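Local coordinates for enolase (alpha proteobacterium BAL199, PDB 3UGV), which probably catalyses a magnesium-dependent reaction begun by taking a proton from beside a substrate carboxylate, as in the mandelate racemase branch of the enolase superfamily, at residues P354-P359 / L377-D382; R31-R36 / A89-S94; S325-P330 / W345-S350; E173-A178 / A209-D214. All coordinates share one frame; numbering follows the deposited sequence.

Interaction 1 (P354-P359 / L377-D382); sequences PILQEP and LDWDED
Leu356 and Trp379 face each other as a single antiparallel bridge, a non-hydrogen-bonded pair with a backbone hydrogen bond on either side of it. Asp380 N donates to Ile355 O (3.0 Å), and Gln357 N donates to Asp378 O (2.9 Å). Ile355 O is used twice more by Trp379, whose CA-H approaches it and whose ring presents its edge at CE3. Beyond the bridge, water 1 accepts from both Glu358 N and Asp378 N and so joins the backbones where they part.

Two side chains add polar bonds. Gln357, extended beyond CG, brings NE2 to Trp379 O (2.9 Å, N-H...O angle 158°); the oxygen lies close to the amide plane, while the donor stands above the plane of the carbonyl. Trp379 NE1 donates to Asp62 OD2 of strand 52-65.

The apolar contacts gather round the indole. Ile355 runs alongside Trp379 with CD1 against CZ3 (3.7 Å), Leu356 CD2 meets the same CZ3 at 3.9 Å, and Leu356 CD2 also touches Leu377 CD2 (3.6 Å). With an alanine in place of Trp379, the methyls of Ile355 and Leu356 would probably lose the ring they pack against, and Asp62 its indole N-H partner.

Segment 377-382, entering helix 381-387 with Asp380 as N-cap, is thus bridged to the loop after strand 346-348; Trp379 packs on strand 71-75 of the N-terminal sheet, Leu356 and Leu377 on helix 330-337.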
loop_
_atom_site.group_PDB
_atom_site.type_symbol
_atom_site.label_atom_id
_atom_site.label_comp_id
_atom_site.label_asym_id
_atom_site.label_seq_id
_atom_site.Cartn_x
_atom_site.Cartn_y
_atom_site.Cartn_z
ATOM N N PRO F 354 1.856 -38.571 33.143
ATOM C CA PRO F 354 1.357 -39.792 33.786
ATOM C C PRO F 354 1.136 -40.965 32.829
ATOM O O PRO F 354 1.303 -42.104 33.255
ATOM C CB PRO F 354 0.039 -39.340 34.413
ATOM C CG PRO F 354 0.264 -37.891 34.719
ATOM C CD PRO F 354 1.112 -37.374 33.580
ATOM N N ILE F 355 0.797 -40.707 31.570
ATOM C CA ILE F 355 0.549 -41.799 30.624
ATOM C C ILE F 355 1.804 -42.245 29.868
ATOM O O ILE F 355 1.738 -43.115 29.009
ATOM C CB ILE F 355 -0.585 -41.467 29.631
ATOM C CG1 ILE F 355 -0.341 -40.124 28.958
ATOM C CG2 ILE F 355 -1.924 -41.448 30.343
ATOM C CD1 ILE F 355 0.601 -40.197 27.798
ATOM N N LEU F 356 2.944 -41.642 30.186
ATOM C CA LEU F 356 4.208 -42.073 29.604
ATOM C C LEU F 356 5.009 -42.862 30.630
ATOM O O LEU F 356 4.985 -42.554 31.828
ATOM C CB LEU F 356 5.052 -40.878 29.137
ATOM C CG LEU F 356 4.487 -39.841 28.174
ATOM C CD1 LEU F 356 5.551 -38.783 27.886
ATOM C CD2 LEU F 356 4.024 -40.517 26.893
ATOM N N GLN F 357 5.723 -43.874 30.151
ATOM C CA GLN F 357 6.645 -44.625 30.989
ATOM C C GLN F 357 7.853 -43.770 31.322
ATOM O O GLN F 357 8.299 -43.721 32.469
ATOM C CB GLN F 357 7.081 -45.905 30.277
ATOM C CG GLN F 357 5.982 -46.952 30.216
ATOM C CD GLN F 357 6.466 -48.283 29.692
ATOM O OE1 GLN F 357 7.664 -48.570 29.689
ATOM N NE2 GLN F 357 5.534 -49.105 29.228
ATOM N N GLU F 358 8.358 -43.075 30.309
ATOM C CA GLU F 358 9.579 -42.309 30.440
ATOM C C GLU F 358 9.469 -40.965 29.725
ATOM O O GLU F 358 9.892 -40.823 28.578
ATOM C CB GLU F 358 10.741 -43.118 29.876
ATOM C CG GLU F 358 12.105 -42.756 30.430
ATOM C CD GLU F 358 13.148 -43.813 30.098
ATOM O OE1 GLU F 358 14.161 -43.478 29.447
ATOM O OE2 GLU F 358 12.948 -44.985 30.488
ATOM N N PRO F 359 8.875 -39.972 30.396
ATOM C CA PRO F 359 8.900 -38.607 29.859
ATOM C C PRO F 359 10.340 -38.135 29.688
ATOM O O PRO F 359 11.212 -38.596 30.421
ATOM C CB PRO F 359 8.178 -37.782 30.934
ATOM C CG PRO F 359 8.018 -38.685 32.122
ATOM C CD PRO F 359 8.048 -40.085 31.607
ATOM N N LEU F 377 7.790 -43.002 22.600
ATOM C CA LEU F 377 6.701 -43.046 23.573
ATOM C C LEU F 377 6.312 -44.484 23.883
ATOM O O LEU F 377 6.142 -45.300 22.977
ATOM C CB LEU F 377 5.461 -42.294 23.066
ATOM C CG LEU F 377 5.508 -40.787 22.815
ATOM C CD1 LEU F 377 4.116 -40.314 22.494
ATOM C CD2 LEU F 377 6.050 -40.035 24.013
ATOM N N ASP F 378 6.161 -44.787 25.167
ATOM C CA ASP F 378 5.601 -46.068 25.584
ATOM C C ASP F 378 4.578 -45.827 26.691
ATOM O O ASP F 378 4.881 -45.198 27.716
ATOM C CB ASP F 378 6.708 -47.023 26.036
ATOM C CG ASP F 378 7.784 -47.205 24.977
ATOM O OD1 ASP F 378 8.884 -46.635 25.137
ATOM O OD2 ASP F 378 7.526 -47.901 23.975
ATOM N N TRP F 379 3.355 -46.295 26.473
ATOM C CA TRP F 379 2.276 -45.966 27.387
ATOM C C TRP F 379 2.463 -46.655 28.738
ATOM O O TRP F 379 2.941 -47.787 28.809
ATOM C CB TRP F 379 0.917 -46.358 26.809
ATOM C CG TRP F 379 0.595 -45.840 25.435
ATOM C CD1 TRP F 379 0.098 -46.565 24.395
ATOM C CD2 TRP F 379 0.711 -44.489 24.960
ATOM N NE1 TRP F 379 -0.092 -45.761 23.300
ATOM C CE2 TRP F 379 0.274 -44.481 23.617
ATOM C CE3 TRP F 379 1.150 -43.294 25.533
ATOM C CZ2 TRP F 379 0.263 -43.321 22.834
ATOM C CZ3 TRP F 379 1.135 -42.137 24.752
ATOM C CH2 TRP F 379 0.698 -42.165 23.417
ATOM N N ASP F 380 2.091 -45.960 29.807
ATOM C CA ASP F 380 1.988 -46.579 31.121
ATOM C C ASP F 380 0.580 -47.154 31.271
ATOM O O ASP F 380 -0.331 -46.480 31.765
ATOM C CB ASP F 380 2.277 -45.560 32.221
ATOM C CG ASP F 380 2.311 -46.184 33.600
ATOM O OD1 ASP F 380 1.454 -47.049 33.881
ATOM O OD2 ASP F 380 3.198 -45.808 34.399
ATOM N N GLU F 381 0.416 -48.401 30.833
ATOM C CA GLU F 381 -0.902 -49.025 30.716
ATOM C C GLU F 381 -1.696 -49.148 32.025
ATOM O O GLU F 381 -2.921 -49.235 31.992
ATOM C CB GLU F 381 -0.797 -50.375 30.002
ATOM C CG GLU F 381 -0.405 -50.260 28.527
ATOM C CD GLU F 381 -1.511 -49.662 27.664
ATOM O OE1 GLU F 381 -2.638 -49.459 28.176
ATOM O OE2 GLU F 381 -1.249 -49.396 26.467
ATOM N N ASP F 382 -1.010 -49.139 33.167
ATOM C CA ASP F 382 -1.695 -49.082 34.464
ATOM C C ASP F 382 -2.410 -47.742 34.644
ATOM O O ASP F 382 -3.631 -47.683 34.843
ATOM C CB ASP F 382 -0.712 -49.305 35.618
ATOM C CG ASP F 382 -0.228 -50.739 35.701
ATOM O OD1 ASP F 382 -0.946 -51.642 35.208
ATOM O OD2 ASP F 382 0.868 -50.963 36.266
HETATM O O HOH W 1 7.811 -43.397 27.462
#

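Interaction 2 (R31-R36 / A89-S94); sequences RKLTAR and ALHDMS
Leu33 and Ala35 pack against Leu90, His91 and Ser94 where a helix runs along the outermost strand of a sheet. This is the N-terminal domain of the enolase superfamily, with a three-stranded antiparallel sheet next to a helical bundle. Segments 31-36 and 89-94 run nearly antiparallel, at 174°, their axes 7.6 Å apart. Strand 30-47 is an outermost strand of the sheet in this chain: Thr34 and Arg36 pair with Asp62 and Leu60 of strand 52-65, while the N-H groups of Leu33 and Ala35 are taken up by helix side chains.

Apolar contact accompanies these bonds. Ala35 CB sits on Leu90 CD1 (3.7 Å), and Leu33 CD2 reaches Leu90 CB at 4.0 Å; Val131 of helix 123-142 touches both leucines. His91 uses NE2 as an acceptor for Ala35 N (3.3 Å), with the donor near the ring plane. A phenylalanine in its place would probably leave the Ala35 N-H at the strand edge without its acceptor.

Ser94 closes the other end of the contact: OG, swung anti to its own backbone N (chi1 -176°), points to the strand and accepts from Leu33 N at 2.9 Å, with an N-H...O angle of 156°.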
loop_
_atom_site.group_PDB
_atom_site.type_symbol
_atom_site.label_atom_id
_atom_site.label_comp_id
_atom_site.label_asym_id
_atom_site.label_seq_id
_atom_site.Cartn_x
_atom_site.Cartn_y
_atom_site.Cartn_z
ATOM N N ARG F 31 -2.382 -50.810 8.602
ATOM C CA ARG F 31 -3.448 -51.761 8.918
ATOM C C ARG F 31 -4.631 -51.113 9.649
ATOM O O ARG F 31 -5.764 -51.149 9.167
ATOM C CB ARG F 31 -2.926 -52.947 9.733
ATOM C CG ARG F 31 -4.036 -53.924 10.130
ATOM C CD ARG F 31 -3.581 -54.934 11.170
ATOM N NE ARG F 31 -2.788 -56.001 10.573
ATOM C CZ ARG F 31 -1.737 -56.563 11.160
ATOM N NH1 ARG F 31 -1.346 -56.155 12.365
ATOM N NH2 ARG F 31 -1.074 -57.531 10.537
ATOM N N LYS F 32 -4.373 -50.539 10.818
ATOM C CA LYS F 32 -5.427 -49.861 11.570
ATOM C C LYS F 32 -4.916 -48.876 12.630
ATOM O O LYS F 32 -3.741 -48.893 13.013
ATOM C CB LYS F 32 -6.370 -50.879 12.215
ATOM C CG LYS F 32 -5.735 -51.743 13.280
ATOM C CD LYS F 32 -6.799 -52.248 14.250
ATOM C CE LYS F 32 -6.251 -53.309 15.196
ATOM N NZ LYS F 32 -7.180 -53.553 16.335
ATOM N N LEU F 33 -5.817 -48.018 13.096
ATOM C CA LEU F 33 -5.490 -47.035 14.119
ATOM C C LEU F 33 -6.472 -47.164 15.279
ATOM O O LEU F 33 -7.681 -47.261 15.075
ATOM C CB LEU F 33 -5.524 -45.622 13.522
ATOM C CG LEU F 33 -5.531 -44.409 14.452
ATOM C CD1 LEU F 33 -5.012 -43.184 13.733
ATOM C CD2 LEU F 33 -6.924 -44.151 14.986
ATOM N N THR F 34 -5.950 -47.187 16.498
ATOM C CA THR F 34 -6.811 -47.236 17.672
ATOM C C THR F 34 -6.675 -45.965 18.506
ATOM O O THR F 34 -5.567 -45.514 18.793
ATOM C CB THR F 34 -6.518 -48.456 18.546
ATOM O OG1 THR F 34 -6.770 -49.648 17.796
ATOM C CG2 THR F 34 -7.410 -48.447 19.761
ATOM N N ALA F 35 -7.816 -45.393 18.877
ATOM C CA ALA F 35 -7.849 -44.179 19.681
ATOM C C ALA F 35 -8.571 -44.429 20.998
ATOM O O ALA F 35 -9.718 -44.888 21.013
ATOM C CB ALA F 35 -8.518 -43.050 18.914
ATOM N N ARG F 36 -7.886 -44.122 22.095
ATOM C CA ARG F 36 -8.405 -44.353 23.435
ATOM C C ARG F 36 -8.439 -43.057 24.228
ATOM O O ARG F 36 -7.402 -42.457 24.487
ATOM C CB ARG F 36 -7.532 -45.374 24.169
ATOM C CG ARG F 36 -7.572 -46.764 23.558
ATOM C CD ARG F 36 -6.714 -47.731 24.343
ATOM N NE ARG F 36 -5.290 -47.532 24.097
ATOM C CZ ARG F 36 -4.330 -47.931 24.926
ATOM N NH1 ARG F 36 -4.647 -48.542 26.062
ATOM N NH2 ARG F 36 -3.055 -47.717 24.626
ATOM N N ALA F 89 -14.169 -39.863 14.565
ATOM C CA ALA F 89 -13.506 -39.314 13.386
ATOM C C ALA F 89 -12.208 -40.060 13.088
ATOM O O ALA F 89 -11.884 -40.327 11.932
ATOM C CB ALA F 89 -13.235 -37.834 13.564
ATOM N N LEU F 90 -11.466 -40.388 14.139
ATOM C CA LEU F 90 -10.201 -41.095 13.996
ATOM C C LEU F 90 -10.420 -42.514 13.477
ATOM O O LEU F 90 -9.679 -42.980 12.619
ATOM C CB LEU F 90 -9.439 -41.122 15.322
ATOM C CG LEU F 90 -8.788 -39.797 15.709
ATOM C CD1 LEU F 90 -8.230 -39.865 17.115
ATOM C CD2 LEU F 90 -7.710 -39.425 14.709
ATOM N N HIS F 91 -11.442 -43.192 13.990
ATOM C CA HIS F 91 -11.734 -44.554 13.552
ATOM C C HIS F 91 -12.261 -44.576 12.118
ATOM O O HIS F 91 -12.046 -45.541 11.382
ATOM C CB HIS F 91 -12.692 -45.247 14.522
ATOM C CG HIS F 91 -12.069 -45.581 15.846
ATOM N ND1 HIS F 91 -12.810 -45.965 16.945
ATOM C CD2 HIS F 91 -10.773 -45.596 16.243
ATOM C CE1 HIS F 91 -11.996 -46.198 17.962
ATOM N NE2 HIS F 91 -10.755 -45.982 17.563
ATOM N N ASP F 92 -12.928 -43.498 11.720
ATOM C CA ASP F 92 -13.400 -43.353 10.348
ATOM C C ASP F 92 -12.238 -43.169 9.380
ATOM O O ASP F 92 -12.314 -43.586 8.226
ATOM C CB ASP F 92 -14.356 -42.166 10.222
ATOM C CG ASP F 92 -15.812 -42.577 10.294
ATOM O OD1 ASP F 92 -16.116 -43.749 9.973
ATOM O OD2 ASP F 92 -16.653 -41.721 10.660
ATOM N N MET F 93 -11.171 -42.520 9.838
ATOM C CA MET F 93 -9.985 -42.358 9.002
ATOM C C MET F 93 -9.261 -43.690 8.921
ATOM O O MET F 93 -8.712 -44.054 7.880
ATOM C CB MET F 93 -9.059 -41.265 9.543
ATOM C CG MET F 93 -9.493 -39.858 9.180
ATOM S SD MET F 93 -8.686 -38.572 10.175
ATOM C CE MET F 93 -9.447 -37.089 9.509
ATOM N N SER F 94 -9.278 -44.423 10.028
ATOM C CA SER F 94 -8.690 -45.751 10.056
ATOM C C SER F 94 -9.335 -46.649 8.986
ATOM O O SER F 94 -8.629 -47.275 8.188
ATOM C CB SER F 94 -8.814 -46.365 11.452
ATOM O OG SER F 94 -8.167 -47.630 11.518
#

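Interaction 3 (S325-P330 / W345-S350); sequences STHLYP and WLEWQS
Thr326 N donates to Trp345 O (3.1 Å), nearly in line with the C=O bond, where segments 325-330 and 345-350 start side by side in the same direction. The CA atoms of Ser325 and Trp345 are 4.7 Å apart, those of Pro330 and Trp348 5.8 Å.

Side chains make the other direct bonds. Ser325 OG accepts from Trp345 N (2.9 Å). Thr326 OG1 accepts from Glu347 N (3.0 Å) and donates to water 2, which in turn donates to Leu328 O and Glu347 O and so binds the two backbones together. Glu347 reaches across fully extended, CG anti to the backbone N (chi1 -176°), and OE2 receives Leu328 N at 2.9 Å with an N-H...O angle of 163°. The same OE2 lies 3.2 Å from His327 CD2, the ring and carboxylate planes turned 50° apart, while OE1 is held in a salt bridge by Lys194. Gln349 bends back at chi2 and lays its amide across Pro330, with NE2 close to CG and CD; its buried OE1 has no partner in the model.

His327, about 4 Å by its side chain from a bound magnesium ion, is hydrogen-bonded through ND1 to Asp300. This pairing, beside a glutamate and a lysine, is consistent with the histidine-aspartate dyad in the barrel active site of mandelate racemase-like enzymes.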
loop_
_atom_site.group_PDB
_atom_site.type_symbol
_atom_site.label_atom_id
_atom_site.label_comp_id
_atom_site.label_asym_id
_atom_site.label_seq_id
_atom_site.Cartn_x
_atom_site.Cartn_y
_atom_site.Cartn_z
ATOM N N SER F 325 8.177 -20.904 18.132
ATOM C CA SER F 325 8.185 -21.689 19.369
ATOM C C SER F 325 7.093 -22.737 19.270
ATOM O O SER F 325 6.351 -22.760 18.293
ATOM C CB SER F 325 7.951 -20.789 20.593
ATOM O OG SER F 325 9.048 -19.909 20.824
ATOM N N THR F 326 6.983 -23.606 20.268
ATOM C CA THR F 326 5.971 -24.656 20.228
ATOM C C THR F 326 4.814 -24.389 21.171
ATOM O O THR F 326 4.873 -23.515 22.022
ATOM C CB THR F 326 6.539 -26.043 20.597
ATOM O OG1 THR F 326 7.061 -26.007 21.936
ATOM C CG2 THR F 326 7.634 -26.458 19.626
ATOM N N HIS F 327 3.755 -25.162 21.004
ATOM C CA HIS F 327 2.662 -25.152 21.953
ATOM C C HIS F 327 2.184 -26.569 22.209
ATOM O O HIS F 327 1.791 -27.276 21.279
ATOM C CB HIS F 327 1.504 -24.325 21.443
ATOM C CG HIS F 327 0.341 -24.306 22.377
ATOM N ND1 HIS F 327 -0.827 -24.996 22.127
ATOM C CD2 HIS F 327 0.171 -23.692 23.572
ATOM C CE1 HIS F 327 -1.674 -24.790 23.119
ATOM N NE2 HIS F 327 -1.089 -24.012 24.014
ATOM N N LEU F 328 2.222 -26.965 23.478
ATOM C CA LEU F 328 1.919 -28.326 23.904
ATOM C C LEU F 328 2.822 -29.374 23.219
ATOM O O LEU F 328 3.794 -29.028 22.524
ATOM C CB LEU F 328 0.428 -28.624 23.717
ATOM C CG LEU F 328 -0.523 -27.716 24.512
ATOM C CD1 LEU F 328 -1.994 -28.033 24.222
ATOM C CD2 LEU F 328 -0.237 -27.821 26.009
ATOM N N TYR F 329 2.513 -30.648 23.449
ATOM C CA TYR F 329 3.219 -31.763 22.812
ATOM C C TYR F 329 4.731 -31.643 22.885
ATOM O O TYR F 329 5.399 -31.591 21.857
ATOM C CB TYR F 329 2.791 -31.903 21.348
ATOM C CG TYR F 329 1.296 -31.881 21.168
ATOM C CD1 TYR F 329 0.563 -33.054 21.206
ATOM C CD2 TYR F 329 0.618 -30.685 20.976
ATOM C CE1 TYR F 329 -0.806 -33.047 21.053
ATOM C CE2 TYR F 329 -0.759 -30.662 20.826
ATOM C CZ TYR F 329 -1.467 -31.851 20.868
ATOM O OH TYR F 329 -2.833 -31.854 20.711
ATOM N N PRO F 330 5.276 -31.628 24.104
ATOM C CA PRO F 330 6.705 -31.370 24.312
ATOM C C PRO F 330 7.572 -32.397 23.600
ATOM O O PRO F 330 8.657 -32.053 23.120
ATOM C CB PRO F 330 6.868 -31.478 25.837
ATOM C CG PRO F 330 5.521 -31.231 26.370
ATOM C CD PRO F 330 4.551 -31.775 25.370
ATOM N N TRP F 345 11.645 -20.991 21.491
ATOM C CA TRP F 345 11.425 -21.638 22.789
ATOM C C TRP F 345 10.522 -22.851 22.650
ATOM O O TRP F 345 9.607 -22.877 21.813
ATOM C CB TRP F 345 10.742 -20.695 23.785
ATOM C CG TRP F 345 11.551 -19.545 24.316
ATOM C CD1 TRP F 345 11.657 -18.298 23.769
ATOM C CD2 TRP F 345 12.301 -19.509 25.542
ATOM N NE1 TRP F 345 12.432 -17.496 24.566
ATOM C CE2 TRP F 345 12.845 -18.213 25.659
ATOM C CE3 TRP F 345 12.581 -20.451 26.540
ATOM C CZ2 TRP F 345 13.655 -17.831 26.743
ATOM C CZ3 TRP F 345 13.381 -20.068 27.620
ATOM C CH2 TRP F 345 13.900 -18.770 27.712
ATOM N N LEU F 346 10.758 -23.842 23.504
ATOM C CA LEU F 346 9.875 -24.996 23.617
ATOM C C LEU F 346 8.971 -24.839 24.837
ATOM O O LEU F 346 9.456 -24.642 25.948
ATOM C CB LEU F 346 10.695 -26.274 23.757
ATOM C CG LEU F 346 9.810 -27.518 23.840
ATOM C CD1 LEU F 346 10.204 -28.542 22.804
ATOM C CD2 LEU F 346 9.823 -28.109 25.228
ATOM N N GLU F 347 7.660 -24.917 24.647
ATOM C CA GLU F 347 6.772 -24.841 25.796
ATOM C C GLU F 347 6.754 -26.182 26.505
ATOM O O GLU F 347 6.442 -27.197 25.887
ATOM C CB GLU F 347 5.349 -24.473 25.384
ATOM C CG GLU F 347 4.420 -24.302 26.578
ATOM C CD GLU F 347 2.984 -24.028 26.171
ATOM O OE1 GLU F 347 2.429 -22.971 26.563
ATOM O OE2 GLU F 347 2.412 -24.873 25.453
ATOM N N TRP F 348 7.069 -26.192 27.799
ATOM C CA TRP F 348 7.086 -27.445 28.540
ATOM C C TRP F 348 6.029 -27.485 29.626
ATOM O O TRP F 348 5.831 -26.512 30.351
ATOM C CB TRP F 348 8.472 -27.730 29.131
ATOM C CG TRP F 348 8.573 -29.034 29.913
ATOM C CD1 TRP F 348 8.929 -30.263 29.419
ATOM C CD2 TRP F 348 8.314 -29.230 31.317
ATOM N NE1 TRP F 348 8.912 -31.203 30.427
ATOM C CE2 TRP F 348 8.539 -30.597 31.599
ATOM C CE3 TRP F 348 7.921 -28.387 32.361
ATOM C CZ2 TRP F 348 8.375 -31.136 32.878
ATOM C CZ3 TRP F 348 7.767 -28.926 33.638
ATOM C CH2 TRP F 348 7.986 -30.287 33.880
ATOM N N GLN F 349 5.357 -28.627 29.726
ATOM C CA GLN F 349 4.431 -28.903 30.821
ATOM C C GLN F 349 4.435 -30.410 31.041
ATOM O O GLN F 349 4.818 -31.162 30.149
ATOM C CB GLN F 349 3.023 -28.394 30.499
ATOM C CG GLN F 349 2.278 -29.223 29.463
ATOM C CD GLN F 349 2.754 -28.983 28.043
ATOM O OE1 GLN F 349 3.171 -27.872 27.679
ATOM N NE2 GLN F 349 2.695 -30.026 27.225
ATOM N N SER F 350 4.041 -30.859 32.226
ATOM C CA SER F 350 4.041 -32.296 32.519
ATOM C C SER F 350 2.626 -32.876 32.671
ATOM O O SER F 350 2.423 -33.916 33.298
ATOM C CB SER F 350 4.904 -32.606 33.749
ATOM O OG SER F 350 4.518 -31.820 34.857
HETATM O O HOH W 2 6.310 -27.984 23.369
#

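Interaction 4 (E173-A178 / A209-D214); sequences EVAAEA and AEAVWD
Ala175 and Val212 bring their CA atoms to 4.3 Å where helical segments 173-178 and 209-214, running in roughly the same direction, cross at -35° with their axes 8.1 Å apart. Such a short approach is possible because small residues meet here: Ala175 CB comes down on the backbone of the other helix, 3.4 Å from Ala211 O, and lies 4.0 Å from Ala211 CB. No hydrogen bond links the segments, so the contact is one of methyl groups against each other and against main chain.

Val212 spreads its two branches over separate partners. CG1, placed anti to the backbone N (chi1 165°), touches Ala178 CB at 3.9 Å, and CG2 meets Val174 CG1 at 3.7 Å, the two valine side chains passing obliquely. These are neighbouring helices on the outside of the C-terminal barrel domain, a modified TIM barrel in this superfamily. Helix 202-216 is the middle element of a beta-alpha-beta crossover from strand 192-196 to strand 221-225, and helix 171-183 leads into the first of those strands.

The valines and Ala178 also face the barrel wall: Val174 rests on Leu195 and Ala178 on Leu193, both of strand 192-196, whereas Val212 rests on Leu222 of strand 221-225. The small residues continue along helix 202-216, with Ala175 also touching Ala215, one turn beyond Ala211.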
loop_
_atom_site.group_PDB
_atom_site.type_symbol
_atom_site.label_atom_id
_atom_site.label_comp_id
_atom_site.label_asym_id
_atom_site.label_seq_id
_atom_site.Cartn_x
_atom_site.Cartn_y
_atom_site.Cartn_z
ATOM N N GLU F 173 0.971 -16.433 46.291
ATOM C CA GLU F 173 0.839 -17.829 45.902
ATOM C C GLU F 173 1.528 -18.097 44.575
ATOM O O GLU F 173 2.090 -19.165 44.368
ATOM C CB GLU F 173 -0.628 -18.203 45.744
ATOM C CG GLU F 173 -1.355 -18.557 47.011
ATOM C CD GLU F 173 -2.736 -19.090 46.709
ATOM O OE1 GLU F 173 -3.601 -18.286 46.297
ATOM O OE2 GLU F 173 -2.945 -20.315 46.851
ATOM N N VAL F 174 1.468 -17.133 43.665
ATOM C CA VAL F 174 2.047 -17.332 42.342
ATOM C C VAL F 174 3.571 -17.257 42.431
ATOM O O VAL F 174 4.284 -18.022 41.774
ATOM C CB VAL F 174 1.464 -16.344 41.306
ATOM C CG1 VAL F 174 2.288 -16.351 40.026
ATOM C CG2 VAL F 174 0.013 -16.704 41.013
ATOM N N ALA F 175 4.068 -16.370 43.284
ATOM C CA ALA F 175 5.511 -16.245 43.456
ATOM C C ALA F 175 6.103 -17.507 44.083
ATOM O O ALA F 175 7.178 -17.950 43.696
ATOM C CB ALA F 175 5.855 -15.018 44.281
ATOM N N ALA F 176 5.397 -18.099 45.041
ATOM C CA ALA F 176 5.903 -19.313 45.682
ATOM C C ALA F 176 5.947 -20.456 44.677
ATOM O O ALA F 176 6.897 -21.226 44.641
ATOM C CB ALA F 176 5.053 -19.692 46.873
ATOM N N GLU F 177 4.920 -20.538 43.841
ATOM C CA GLU F 177 4.849 -21.569 42.830
ATOM C C GLU F 177 5.916 -21.367 41.756
ATOM O O GLU F 177 6.437 -22.333 41.202
ATOM C CB GLU F 177 3.463 -21.581 42.209
ATOM C CG GLU F 177 3.308 -22.615 41.121
ATOM C CD GLU F 177 1.853 -22.903 40.800
ATOM O OE1 GLU F 177 1.220 -23.668 41.566
ATOM O OE2 GLU F 177 1.342 -22.364 39.788
ATOM N N ALA F 178 6.243 -20.111 41.465
ATOM C CA ALA F 178 7.303 -19.815 40.507
ATOM C C ALA F 178 8.649 -20.435 40.938
ATOM O O ALA F 178 9.378 -20.995 40.105
ATOM C CB ALA F 178 7.434 -18.318 40.304
ATOM N N ALA F 209 3.563 -10.177 38.547
ATOM C CA ALA F 209 4.826 -10.156 37.823
ATOM C C ALA F 209 5.981 -9.732 38.743
ATOM O O ALA F 209 7.033 -10.390 38.792
ATOM C CB ALA F 209 4.727 -9.214 36.603
ATOM N N GLU F 210 5.780 -8.636 39.475
ATOM C CA GLU F 210 6.820 -8.107 40.367
ATOM C C GLU F 210 7.145 -9.112 41.460
ATOM O O GLU F 210 8.304 -9.313 41.781
ATOM C CB GLU F 210 6.405 -6.764 40.981
ATOM C CG GLU F 210 6.114 -5.638 39.964
ATOM C CD GLU F 210 7.361 -5.128 39.230
ATOM O OE1 GLU F 210 8.443 -5.747 39.363
ATOM O OE2 GLU F 210 7.258 -4.097 38.519
ATOM N N ALA F 211 6.124 -9.768 42.005
ATOM C CA ALA F 211 6.329 -10.772 43.051
ATOM C C ALA F 211 7.101 -11.994 42.539
ATOM O O ALA F 211 7.968 -12.537 43.231
ATOM C CB ALA F 211 4.994 -11.195 43.646
ATOM N N VAL F 212 6.780 -12.427 41.324
ATOM C CA VAL F 212 7.484 -13.550 40.717
ATOM C C VAL F 212 8.969 -13.233 40.531
ATOM O O VAL F 212 9.838 -14.025 40.876
ATOM C CB VAL F 212 6.862 -13.946 39.351
ATOM C CG1 VAL F 212 7.810 -14.834 38.584
ATOM C CG2 VAL F 212 5.510 -14.631 39.543
ATOM N N TRP F 213 9.254 -12.063 39.982
ATOM C CA TRP F 213 10.626 -11.646 39.763
ATOM C C TRP F 213 11.382 -11.413 41.075
ATOM O O TRP F 213 12.570 -11.673 41.147
ATOM C CB TRP F 213 10.654 -10.386 38.898
ATOM C CG TRP F 213 10.747 -10.672 37.421
ATOM C CD1 TRP F 213 11.381 -11.728 36.829
ATOM C CD2 TRP F 213 10.192 -9.889 36.350
ATOM N NE1 TRP F 213 11.262 -11.648 35.460
ATOM C CE2 TRP F 213 10.543 -10.525 35.141
ATOM C CE3 TRP F 213 9.445 -8.706 36.297
ATOM C CZ2 TRP F 213 10.170 -10.020 33.891
ATOM C CZ3 TRP F 213 9.077 -8.202 35.056
ATOM C CH2 TRP F 213 9.437 -8.864 33.871
ATOM N N ASP F 214 10.704 -10.917 42.108
ATOM C CA ASP F 214 11.345 -10.768 43.411
ATOM C C ASP F 214 11.761 -12.148 43.920
ATOM O O ASP F 214 12.760 -12.293 44.632
ATOM C CB ASP F 214 10.420 -10.075 44.431
ATOM C CG ASP F 214 10.216 -8.569 44.141
ATOM O OD1 ASP F 214 11.019 -7.976 43.370
ATOM O OD2 ASP F 214 9.248 -7.980 44.695
#

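Overall arrangement
From the N terminus, interaction 2 comes first, closing a loop of 52 residues that holds most of the small antiparallel sheet. Interaction 4 follows in the barrel domain, joining two successive outer helices. Interaction 3 then closes a short loop containing helix 330-337 near the centre of the chain, and interaction 1, adjoining it in sequence, closes a hairpin-bearing loop. The four loops come in series; none nests or crosses. Interactions 1 and 2 nevertheless touch, through a salt bridge between Glu381 and Arg36, tying the start of the C-terminal helix 381-387 to the N-terminal sheet. Interactions 2 and 4, with centres about 44 Å apart, lie on opposite sides of the chain's centre.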